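Local coordinates for enoyl-acyl carrier protein reductase (Uncultured bacterium, PDB 6KIA), which probably catalyses the NADH-dependent reduction of the enoyl-acyl carrier protein double bond, the last step of each fatty acid elongation cycle, at residues A[20-25]-A[156-161]; A[47-52]-A[80-85]; A[116-121]-A[198-203]. All blocks are in the same frame, centred on the assembly; numbering follows the deposited sequence.

Contact 1 (A[20-25]-A[156-161]); sequences DVFVLF and FFAHTM. With NAI (1,4-dihydronicotinamide adenine dinucleotide), chain D.
Met161 meets Phe25 in an oblique Met-aromatic contact, its CE 3.5 Å from Phe25 CE2. The methionine chain runs extended beyond CG, which puts SD against the cofactor adenine as well, 3.6 Å from C2A of the bound NADH. Beside it, Thr160 grips both riboses: Thr160 OG1, set between backbone N and carbonyl carbon (chi1 68°), donates to NADH O3B at 2.6 Å, while Thr160 O accepts from the hydroxyl O3D. On the sheet face carrying Phe22, Leu24, Phe156 and Ala158, Phe22 CE2 sits 3.8 Å above the centre of the Phe156 ring, with the two planes inclined at 57°. Phe22 CZ reaches on to Ala158 CB at 3.5 Å. On the opposite face, which carries Val23, Phe25, Phe157 and His159, Val23 lies alongside Phe157, its CB 3.8 Å from ring atom CD1. Five backbone hydrogen bonds set this parallel pairing, from Phe156 N to Val21 O at one end to Thr160 N to Phe25 O at the other. His159 is held through NE2 by Thr212. The parallel strands bring their C-terminal ends to the dinucleotide, as in Rossmann folds. Strand 47-56 pairs with 21-25 and strand 234-240 with 155-159; helix 34-43 covers Phe22 and Ala158, and helix 120-146 covers Val23, Phe25 and Phe157.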
loop_
_atom_site.group_PDB
_atom_site.type_symbol
_atom_site.label_atom_id
_atom_site.label_comp_id
_atom_site.label_asym_id
_atom_site.label_seq_id
_atom_site.Cartn_x
_atom_site.Cartn_y
_atom_site.Cartn_z
ATOM N N ASP A 20 6.723 24.717 -5.021
ATOM C CA ASP A 20 6.434 23.819 -3.906
ATOM C C ASP A 20 7.035 22.454 -4.219
ATOM O O ASP A 20 7.236 22.123 -5.384
ATOM C CB ASP A 20 4.931 23.727 -3.657
ATOM C CG ASP A 20 4.345 25.052 -3.204
ATOM O OD1 ASP A 20 5.093 25.865 -2.601
ATOM O OD2 ASP A 20 3.155 25.295 -3.471
ATOM N N VAL A 21 7.344 21.674 -3.185
ATOM C CA VAL A 21 8.162 20.478 -3.369
ATOM C C VAL A 21 7.415 19.232 -2.920
ATOM O O VAL A 21 6.879 19.183 -1.822
ATOM C CB VAL A 21 9.480 20.570 -2.580
ATOM C CG1 VAL A 21 10.358 19.335 -2.793
ATOM C CG2 VAL A 21 10.254 21.834 -3.018
ATOM N N PHE A 22 7.367 18.247 -3.805
ATOM C CA PHE A 22 6.734 16.970 -3.518
ATOM C C PHE A 22 7.806 15.917 -3.305
ATOM O O PHE A 22 8.663 15.719 -4.168
ATOM C CB PHE A 22 5.804 16.565 -4.668
ATOM C CG PHE A 22 5.120 15.238 -4.459
ATOM C CD1 PHE A 22 5.724 14.061 -4.864
ATOM C CD2 PHE A 22 3.855 15.181 -3.889
ATOM C CE1 PHE A 22 5.082 12.827 -4.678
ATOM C CE2 PHE A 22 3.198 13.969 -3.711
ATOM C CZ PHE A 22 3.815 12.789 -4.104
ATOM N N VAL A 23 7.770 15.242 -2.152
ATOM C CA VAL A 23 8.799 14.278 -1.821
ATOM C C VAL A 23 8.201 12.884 -1.748
ATOM O O VAL A 23 7.344 12.631 -0.913
ATOM C CB VAL A 23 9.484 14.598 -0.488
ATOM C CG1 VAL A 23 10.604 13.583 -0.216
ATOM C CG2 VAL A 23 10.061 16.011 -0.519
ATOM N N LEU A 24 8.648 11.999 -2.631
ATOM C CA LEU A 24 8.181 10.616 -2.627
ATOM C C LEU A 24 9.025 9.811 -1.667
ATOM O O LEU A 24 10.197 9.547 -1.932
ATOM C CB LEU A 24 8.211 10.010 -4.035
ATOM C CG LEU A 24 7.521 8.633 -4.117
ATOM C CD1 LEU A 24 6.015 8.740 -3.816
ATOM C CD2 LEU A 24 7.796 7.945 -5.449
ATOM N N PHE A 25 8.428 9.446 -0.533
ATOM C CA PHE A 25 9.143 8.723 0.509
ATOM C C PHE A 25 8.875 7.218 0.348
ATOM O O PHE A 25 8.070 6.619 1.073
ATOM C CB PHE A 25 8.743 9.243 1.898
ATOM C CG PHE A 25 9.723 8.856 2.991
ATOM C CD1 PHE A 25 10.916 9.559 3.148
ATOM C CD2 PHE A 25 9.476 7.768 3.812
ATOM C CE1 PHE A 25 11.823 9.206 4.129
ATOM C CE2 PHE A 25 10.393 7.409 4.819
ATOM C CZ PHE A 25 11.562 8.128 4.971
ATOM N N PHE A 156 5.046 18.552 0.496
ATOM C CA PHE A 156 4.138 17.407 0.489
ATOM C C PHE A 156 5.017 16.166 0.557
ATOM O O PHE A 156 5.702 15.817 -0.414
ATOM C CB PHE A 156 3.295 17.452 -0.810
ATOM C CG PHE A 156 2.130 16.483 -0.874
ATOM C CD1 PHE A 156 0.967 16.847 -1.546
ATOM C CD2 PHE A 156 2.142 15.282 -0.186
ATOM C CE1 PHE A 156 -0.138 15.967 -1.614
ATOM C CE2 PHE A 156 1.044 14.405 -0.250
ATOM C CZ PHE A 156 -0.082 14.769 -0.948
ATOM N N PHE A 157 5.022 15.506 1.716
ATOM C CA PHE A 157 5.805 14.288 1.902
ATOM C C PHE A 157 4.869 13.103 1.742
ATOM O O PHE A 157 3.956 12.946 2.547
ATOM C CB PHE A 157 6.470 14.243 3.293
ATOM C CG PHE A 157 7.525 15.292 3.515
ATOM C CD1 PHE A 157 8.855 15.048 3.188
ATOM C CD2 PHE A 157 7.184 16.496 4.079
ATOM C CE1 PHE A 157 9.837 16.002 3.420
ATOM C CE2 PHE A 157 8.147 17.457 4.326
ATOM C CZ PHE A 157 9.487 17.219 3.976
ATOM N N ALA A 158 5.064 12.292 0.698
ATOM C CA ALA A 158 4.161 11.165 0.437
ATOM C C ALA A 158 4.832 9.815 0.769
ATOM O O ALA A 158 5.710 9.327 0.048
ATOM C CB ALA A 158 3.694 11.197 -1.023
ATOM N N HIS A 159 4.419 9.225 1.882
ATOM C CA HIS A 159 4.957 7.937 2.342
ATOM C C HIS A 159 4.273 6.809 1.603
ATOM O O HIS A 159 3.063 6.843 1.440
ATOM C CB HIS A 159 4.738 7.835 3.850
ATOM C CG HIS A 159 5.131 6.532 4.466
ATOM N ND1 HIS A 159 4.302 5.429 4.455
ATOM C CD2 HIS A 159 6.211 6.183 5.209
ATOM C CE1 HIS A 159 4.883 4.439 5.108
ATOM N NE2 HIS A 159 6.040 4.872 5.580
ATOM N N THR A 160 5.038 5.811 1.159
ATOM C CA THR A 160 4.446 4.680 0.434
ATOM C C THR A 160 4.936 3.351 0.970
ATOM O O THR A 160 4.526 2.300 0.478
ATOM C CB THR A 160 4.784 4.701 -1.083
ATOM O OG1 THR A 160 6.189 4.461 -1.242
ATOM C CG2 THR A 160 4.391 6.023 -1.745
ATOM N N MET A 161 5.851 3.373 1.940
ATOM C CA MET A 161 6.593 2.163 2.288
ATOM C C MET A 161 5.744 1.123 2.977
ATOM O O MET A 161 5.042 1.422 3.936
ATOM C CB MET A 161 7.778 2.502 3.205
ATOM C CG MET A 161 8.750 3.470 2.584
ATOM S SD MET A 161 10.116 3.871 3.676
ATOM C CE MET A 161 11.182 4.815 2.576
HETATM P PA NAI D . 4.546 -1.188 -4.659
HETATM O O1A NAI D . 4.564 -0.419 -5.944
HETATM O O2A NAI D . 5.330 -2.486 -4.624
HETATM O O5B NAI D . 5.017 -0.192 -3.512
HETATM C C5B NAI D . 5.705 -0.695 -2.385
HETATM C C4B NAI D . 6.398 0.569 -1.790
HETATM O O4B NAI D . 7.052 0.087 -0.468
HETATM C C3B NAI D . 7.334 1.031 -2.540
HETATM O O3B NAI D . 7.365 2.516 -2.552
HETATM C C2B NAI D . 8.732 0.435 -1.888
HETATM O O2B NAI D . 9.874 1.240 -2.360
HETATM C C1B NAI D . 8.521 0.498 -0.620
HETATM N N9A NAI D . 9.228 -0.578 0.105
HETATM C C8A NAI D . 9.122 -1.918 0.145
HETATM N N7A NAI D . 10.045 -2.380 0.986
HETATM C C5A NAI D . 10.725 -1.318 1.480
HETATM C C6A NAI D . 11.777 -1.317 2.383
HETATM N N6A NAI D . 12.482 -2.355 3.082
HETATM N N1A NAI D . 12.310 -0.135 2.733
HETATM C C2A NAI D . 11.825 1.028 2.196
HETATM N N3A NAI D . 10.772 1.024 1.296
HETATM C C4A NAI D . 10.232 -0.185 0.942
HETATM O O3 NAI D . 3.003 -1.605 -4.233
HETATM P PN NAI D . 1.811 -0.681 -3.659
HETATM O O1N NAI D . 1.522 0.445 -4.601
HETATM O O2N NAI D . 0.659 -1.660 -3.498
HETATM O O5D NAI D . 2.287 -0.124 -2.242
HETATM C C5D NAI D . 2.312 1.265 -1.962
HETATM C C4D NAI D . 1.481 1.500 -0.681
HETATM O O4D NAI D . 0.209 1.283 -0.958
HETATM C C3D NAI D . 1.846 0.480 0.395
HETATM O O3D NAI D . 2.049 1.076 1.632
HETATM C C2D NAI D . 0.564 -0.380 0.447
HETATM O O2D NAI D . 0.515 -1.097 1.731
HETATM C C1D NAI D . -0.401 0.482 0.261
HETATM N N1N NAI D . -1.663 -0.127 -0.159
HETATM C C2N NAI D . -1.712 -1.118 -1.117
HETATM C C3N NAI D . -2.939 -1.713 -1.440
HETATM C C7N NAI D . -3.034 -2.788 -2.523
HETATM O O7N NAI D . -4.015 -3.522 -2.592
HETATM N N7N NAI D . -1.971 -2.916 -3.456
HETATM C C4N NAI D . -4.122 -1.316 -0.835
HETATM C C5N NAI D . -4.067 -0.274 0.098
HETATM C C6N NAI D . -2.839 0.307 0.431
#

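Contact 2 (A[47-52]-A[80-85])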
loop_
_atom_site.group_PDB
_atom_site.type_symbol
_atom_site.label_atom_id
_atom_site.label_comp_id
_atom_site.label_asym_id
_atom_site.label_seq_id
_atom_site.Cartn_x
_atom_site.Cartn_y
_atom_site.Cartn_z
ATOM N N THR A 47 7.939 20.714 -7.899
ATOM C CA THR A 47 9.223 20.049 -7.973
ATOM C C THR A 47 9.162 18.675 -7.330
ATOM O O THR A 47 8.734 18.536 -6.189
ATOM C CB THR A 47 10.293 20.862 -7.281
ATOM O OG1 THR A 47 10.336 22.154 -7.895
ATOM C CG2 THR A 47 11.647 20.188 -7.429
ATOM N N ILE A 48 9.563 17.668 -8.092
ATOM C CA ILE A 48 9.488 16.277 -7.666
ATOM C C ILE A 48 10.849 15.814 -7.156
ATOM O O ILE A 48 11.862 15.924 -7.850
ATOM C CB ILE A 48 9.030 15.340 -8.822
ATOM C CG1 ILE A 48 7.755 15.857 -9.526
ATOM C CG2 ILE A 48 8.918 13.901 -8.333
ATOM C CD1 ILE A 48 6.506 16.041 -8.633
ATOM N N VAL A 49 10.874 15.318 -5.924
ATOM C CA VAL A 49 12.075 14.748 -5.330
ATOM C C VAL A 49 11.703 13.379 -4.752
ATOM O O VAL A 49 10.557 13.151 -4.371
ATOM C CB VAL A 49 12.676 15.686 -4.249
ATOM C CG1 VAL A 49 13.944 15.090 -3.624
ATOM C CG2 VAL A 49 12.985 17.036 -4.875
ATOM N N GLY A 50 12.641 12.439 -4.768
ATOM C CA GLY A 50 12.405 11.141 -4.171
ATOM C C GLY A 50 13.609 10.521 -3.489
ATOM O O GLY A 50 14.751 10.985 -3.610
ATOM N N ILE A 51 13.355 9.437 -2.766
ATOM C CA ILE A 51 14.405 8.661 -2.135
ATOM C C ILE A 51 14.687 7.392 -2.929
ATOM O O ILE A 51 13.947 7.037 -3.857
ATOM C CB ILE A 51 14.040 8.308 -0.661
ATOM C CG1 ILE A 51 12.769 7.454 -0.551
ATOM C CG2 ILE A 51 13.810 9.590 0.142
ATOM C CD1 ILE A 51 12.968 5.948 -0.650
ATOM N N THR A 52 15.758 6.706 -2.560
ATOM C CA THR A 52 16.038 5.375 -3.094
ATOM C C THR A 52 16.300 4.463 -1.898
ATOM O O THR A 52 16.725 4.935 -0.841
ATOM C CB THR A 52 17.257 5.383 -4.062
ATOM O OG1 THR A 52 17.579 4.046 -4.470
ATOM C CG2 THR A 52 18.468 5.972 -3.381
ATOM N N ARG A 80 14.604 14.675 -9.037
ATOM C CA ARG A 80 15.852 14.307 -8.389
ATOM C C ARG A 80 15.674 13.213 -7.348
ATOM O O ARG A 80 14.672 13.172 -6.640
ATOM C CB ARG A 80 16.482 15.516 -7.710
ATOM C CG ARG A 80 17.193 16.480 -8.644
ATOM C CD ARG A 80 18.307 17.169 -7.879
ATOM N NE ARG A 80 19.011 16.195 -7.050
ATOM C CZ ARG A 80 19.680 16.491 -5.942
ATOM N NH1 ARG A 80 20.286 15.531 -5.255
ATOM N NH2 ARG A 80 19.742 17.748 -5.524
ATOM N N ILE A 81 16.639 12.306 -7.293
ATOM C CA ILE A 81 16.670 11.295 -6.245
ATOM C C ILE A 81 17.860 11.572 -5.352
ATOM O O ILE A 81 18.963 11.804 -5.837
ATOM C CB ILE A 81 16.707 9.870 -6.816
ATOM C CG1 ILE A 81 15.270 9.446 -7.106
ATOM C CG2 ILE A 81 17.276 8.869 -5.816
ATOM C CD1 ILE A 81 15.112 8.564 -8.266
ATOM N N ILE A 82 17.623 11.603 -4.045
ATOM C CA ILE A 82 18.706 11.823 -3.089
ATOM C C ILE A 82 19.388 10.490 -2.842
ATOM O O ILE A 82 18.747 9.523 -2.406
ATOM C CB ILE A 82 18.180 12.446 -1.786
ATOM C CG1 ILE A 82 17.601 13.835 -2.085
ATOM C CG2 ILE A 82 19.291 12.528 -0.731
ATOM C CD1 ILE A 82 16.918 14.495 -0.913
ATOM N N ASN A 83 20.675 10.409 -3.176
ATOM C CA ASN A 83 21.323 9.103 -3.278
ATOM C C ASN A 83 21.851 8.610 -1.929
ATOM O O ASN A 83 23.057 8.569 -1.685
ATOM C CB ASN A 83 22.466 9.147 -4.289
ATOM C CG ASN A 83 22.843 7.773 -4.787
ATOM O OD1 ASN A 83 22.261 6.770 -4.366
ATOM N ND2 ASN A 83 23.855 7.708 -5.647
ATOM N N VAL A 84 20.924 8.203 -1.073
ATOM C CA VAL A 84 21.236 7.619 0.220
ATOM C C VAL A 84 20.398 6.342 0.332
ATOM O O VAL A 84 19.207 6.368 0.032
ATOM C CB VAL A 84 20.930 8.582 1.373
ATOM C CG1 VAL A 84 21.076 7.883 2.720
ATOM C CG2 VAL A 84 21.818 9.832 1.276
ATOM N N PRO A 85 21.032 5.208 0.686
ATOM C CA PRO A 85 20.247 3.961 0.704
ATOM C C PRO A 85 19.277 3.868 1.885
ATOM O O PRO A 85 19.662 3.424 2.975
ATOM C CB PRO A 85 21.322 2.872 0.784
ATOM C CG PRO A 85 22.509 3.554 1.403
ATOM C CD PRO A 85 22.468 4.976 0.934
HETATM O O HOH W 1 13.773 17.628 -8.762
HETATM O O HOH W 2 17.278 8.195 -0.441
#
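The carboxamide of Asn83 meets the methyl of Thr52, OD1 lying 4.0 Å from CG2, while ND2 turns to the backbone O of Leu65. The other flat side-chain group, the guanidinium of Arg80, leads away from strand 47-52 and forms a salt bridge through NH1 with Glu144 on helix 120-146. Closer in, the flat groups that meet are peptides. Gly50 uses both its N-H and its C=O: N donates to Arg80 O at 2.9 Å, and O accepts from Ile82 N at 3.0 Å, a bond with an N-H...O angle of 162°. Two CA-H...O contacts accompany these, from Val49 CA to Arg80 O and from Ile81 CA to Gly50 O. At the start of the pairing the bond from Arg80 N to Ile48 O is weak, and a water bridges the same two atoms. This is the parallel pairing of a beta-alpha-beta unit: the connection between the strands includes helix 67-77, which packs on Ile48 and Ile81, as in the nucleotide-binding half of a Rossmann fold. On one face Val49 CG1 and Ile82 CD1 approach to 4.1 Å, and helix 120-146 lies over both residues. On the other, where Gly50 carries no side chain, Ile81 CG1 comes within 3.9 Å of Gly50 O and CG2 meets Thr52 CB. Thr52 has OG1 anti to its backbone N (chi1 175°), where it is hydrogen-bonded to Gly54 N and Glu27 OE2, while CG2 faces the carbonyls of Ile82 and Val84. After Ile82 the chain turns a corner in an inverse gamma turn centred on Asn83, closed by Val84 N to Ile82 O. A second water accepts from Thr52 N at 3.0 Å and lies within hydrogen-bonding distance of the Ile82 and Val84 carbonyls, bridging the segments.

Contact 3 (A[116-121]-A[198-203]); sequences DKLDWA and GKLILM
Lys199 touches the six-membered ring of Trp120 obliquely with the base of its side chain, CB 3.7 Å from CH2, the two side chains crossing at about a right angle. Beyond CG the lysine chain runs extended and leads away from the indole; its NZ is hydrogen-bonded to a water at 3.0 Å that also accepts, weakly, from Lys117 NZ. Next along the helix, Leu200 presents its backbone N to the indole edge, in the ring plane and 3.7 Å from CH2. Its CG, anti to the backbone N (chi1 173°), is directed toward Leu118, and CD2 lies 3.9 Å from Leu118 CD1, the two leucines crossing nearly perpendicularly. One turn on from Lys199, Met203, with CG anti to the carbonyl carbon (chi1 -63°) and SD extended beyond it, sets SD 3.5 Å from Trp120 CZ3; the bend at chi3 only turns CE. This is a Met-aromatic contact with the sulfur oblique to the six-membered ring, 61° off its normal. Leu118 CB in turn lies over one indole face, offset toward the rim. Segment 116-121 leads into helix 120-146, with Asp119 at its N-cap, and packs against helix 196-219. Asp196, at the start of that helix, accepts from Leu118 N and, weakly, from Trp120 NE1, while Ile123 of the longer helix packs on Leu118, Leu200 and Met203. No direct hydrogen bond joins the two segments: their hold is one of apolar and sulfur-aromatic contact. Lys117 NZ and Lys199 NZ, 5.7 Å apart, share their water unequally, which probably eases their mutual repulsion.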
loop_
_atom_site.group_PDB
_atom_site.type_symbol
_atom_site.label_atom_id
_atom_site.label_comp_id
_atom_site.label_asym_id
_atom_site.label_seq_id
_atom_site.Cartn_x
_atom_site.Cartn_y
_atom_site.Cartn_z
ATOM N N ASP A 116 10.648 -24.019 15.577
ATOM C CA ASP A 116 11.956 -23.366 15.757
ATOM C C ASP A 116 11.834 -22.084 16.566
ATOM O O ASP A 116 10.900 -21.302 16.384
ATOM C CB ASP A 116 12.621 -23.069 14.408
ATOM C CG ASP A 116 13.298 -24.292 13.792
ATOM O OD1 ASP A 116 13.617 -25.258 14.521
ATOM O OD2 ASP A 116 13.517 -24.284 12.561
ATOM N N LYS A 117 12.799 -21.858 17.452
ATOM C CA LYS A 117 12.740 -20.700 18.337
ATOM C C LYS A 117 13.923 -19.792 18.040
ATOM O O LYS A 117 14.991 -20.268 17.663
ATOM C CB LYS A 117 12.750 -21.143 19.800
ATOM C CG LYS A 117 11.454 -21.876 20.198
ATOM C CD LYS A 117 10.198 -21.118 19.849
ATOM C CE LYS A 117 9.001 -21.971 20.196
ATOM N NZ LYS A 117 7.687 -21.365 19.906
ATOM N N LEU A 118 13.743 -18.487 18.223
ATOM C CA LEU A 118 14.796 -17.530 17.903
ATOM C C LEU A 118 15.412 -16.879 19.143
ATOM O O LEU A 118 14.747 -16.706 20.167
ATOM C CB LEU A 118 14.245 -16.449 16.954
ATOM C CG LEU A 118 13.864 -16.937 15.554
ATOM C CD1 LEU A 118 13.083 -15.878 14.768
ATOM C CD2 LEU A 118 15.127 -17.298 14.800
ATOM N N ASP A 119 16.694 -16.544 19.028
ATOM C CA ASP A 119 17.428 -15.765 20.021
ATOM C C ASP A 119 16.983 -14.317 19.966
ATOM O O ASP A 119 17.530 -13.512 19.201
ATOM C CB ASP A 119 18.933 -15.884 19.752
ATOM C CG ASP A 119 19.794 -15.182 20.800
ATOM O OD1 ASP A 119 19.256 -14.530 21.720
ATOM O OD2 ASP A 119 21.030 -15.328 20.714
ATOM N N TRP A 120 16.011 -13.977 20.801
ATOM C CA TRP A 120 15.390 -12.668 20.710
ATOM C C TRP A 120 16.284 -11.537 21.182
ATOM O O TRP A 120 16.111 -10.404 20.746
ATOM C CB TRP A 120 14.069 -12.649 21.481
ATOM C CG TRP A 120 13.002 -13.485 20.803
ATOM C CD1 TRP A 120 12.491 -14.679 21.237
ATOM C CD2 TRP A 120 12.367 -13.214 19.543
ATOM N NE1 TRP A 120 11.557 -15.152 20.337
ATOM C CE2 TRP A 120 11.462 -14.267 19.292
ATOM C CE3 TRP A 120 12.463 -12.172 18.610
ATOM C CZ2 TRP A 120 10.669 -14.312 18.148
ATOM C CZ3 TRP A 120 11.668 -12.222 17.472
ATOM C CH2 TRP A 120 10.787 -13.282 17.254
ATOM N N ALA A 121 17.249 -11.839 22.049
ATOM C CA ALA A 121 18.230 -10.844 22.466
ATOM C C ALA A 121 19.061 -10.400 21.275
ATOM O O ALA A 121 19.254 -9.190 21.051
ATOM C CB ALA A 121 19.115 -11.399 23.561
ATOM N N GLY A 198 7.016 -16.039 12.390
ATOM C CA GLY A 198 5.938 -15.079 12.184
ATOM C C GLY A 198 6.126 -13.853 13.061
ATOM O O GLY A 198 5.930 -12.724 12.614
ATOM N N LYS A 199 6.529 -14.072 14.310
ATOM C CA LYS A 199 6.757 -12.971 15.243
ATOM C C LYS A 199 7.845 -12.030 14.732
ATOM O O LYS A 199 7.706 -10.799 14.803
ATOM C CB LYS A 199 7.104 -13.530 16.636
ATOM C CG LYS A 199 5.886 -14.137 17.300
ATOM C CD LYS A 199 6.185 -14.846 18.631
ATOM C CE LYS A 199 4.900 -15.501 19.152
ATOM N NZ LYS A 199 5.062 -16.285 20.432
ATOM N N LEU A 200 8.905 -12.610 14.184
ATOM C CA LEU A 200 9.992 -11.827 13.600
ATOM C C LEU A 200 9.500 -11.008 12.403
ATOM O O LEU A 200 9.774 -9.795 12.294
ATOM C CB LEU A 200 11.132 -12.753 13.166
ATOM C CG LEU A 200 12.253 -12.079 12.390
ATOM C CD1 LEU A 200 12.877 -10.977 13.248
ATOM C CD2 LEU A 200 13.295 -13.103 11.987
ATOM N N ILE A 201 8.772 -11.685 11.517
ATOM C CA ILE A 201 8.197 -11.032 10.345
ATOM C C ILE A 201 7.290 -9.863 10.741
ATOM O O ILE A 201 7.401 -8.790 10.171
ATOM C CB ILE A 201 7.432 -12.031 9.475
ATOM C CG1 ILE A 201 8.426 -12.996 8.824
ATOM C CG2 ILE A 201 6.603 -11.305 8.411
ATOM C CD1 ILE A 201 7.772 -14.144 8.111
ATOM N N LEU A 202 6.425 -10.056 11.735
ATOM C CA LEU A 202 5.551 -8.978 12.210
ATOM C C LEU A 202 6.347 -7.794 12.782
ATOM O O LEU A 202 5.946 -6.648 12.621
ATOM C CB LEU A 202 4.579 -9.511 13.267
ATOM C CG LEU A 202 3.407 -10.376 12.791
ATOM C CD1 LEU A 202 2.747 -11.021 13.993
ATOM C CD2 LEU A 202 2.400 -9.536 12.049
ATOM N N MET A 203 7.458 -8.075 13.478
ATOM C CA MET A 203 8.333 -6.988 13.941
ATOM C C MET A 203 8.886 -6.179 12.747
ATOM O O MET A 203 8.923 -4.923 12.752
ATOM C CB MET A 203 9.477 -7.565 14.775
ATOM C CG MET A 203 8.994 -8.248 16.028
ATOM S SD MET A 203 10.358 -9.026 16.910
ATOM C CE MET A 203 11.665 -7.864 16.610
HETATM O O HOH W 3 6.372 -18.615 19.104
#

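In the fold
Contacts 1 and 2 belong to the parallel part of one mixed sheet and touch: strand 21-25 lies between strands 47-56 and 155-159, and contact 2 is nested in the chain loop that contact 1 closes. Both are mostly buried and held by backbone hydrogen bonds, but contact 1 is lined with aromatic rings and runs to the cofactor, whereas contact 2, farther from the chain's centre, admits waters and a salt-bridged arginine. Contact 3 lies near the surface, its centre about 32 Å from that of contact 1, and joins the loop and first turn of helix 120-146 to helix 196-219 by side chains and water. Helix 120-146 links all three: it begins in contact 3 and packs on the sheet of the other two.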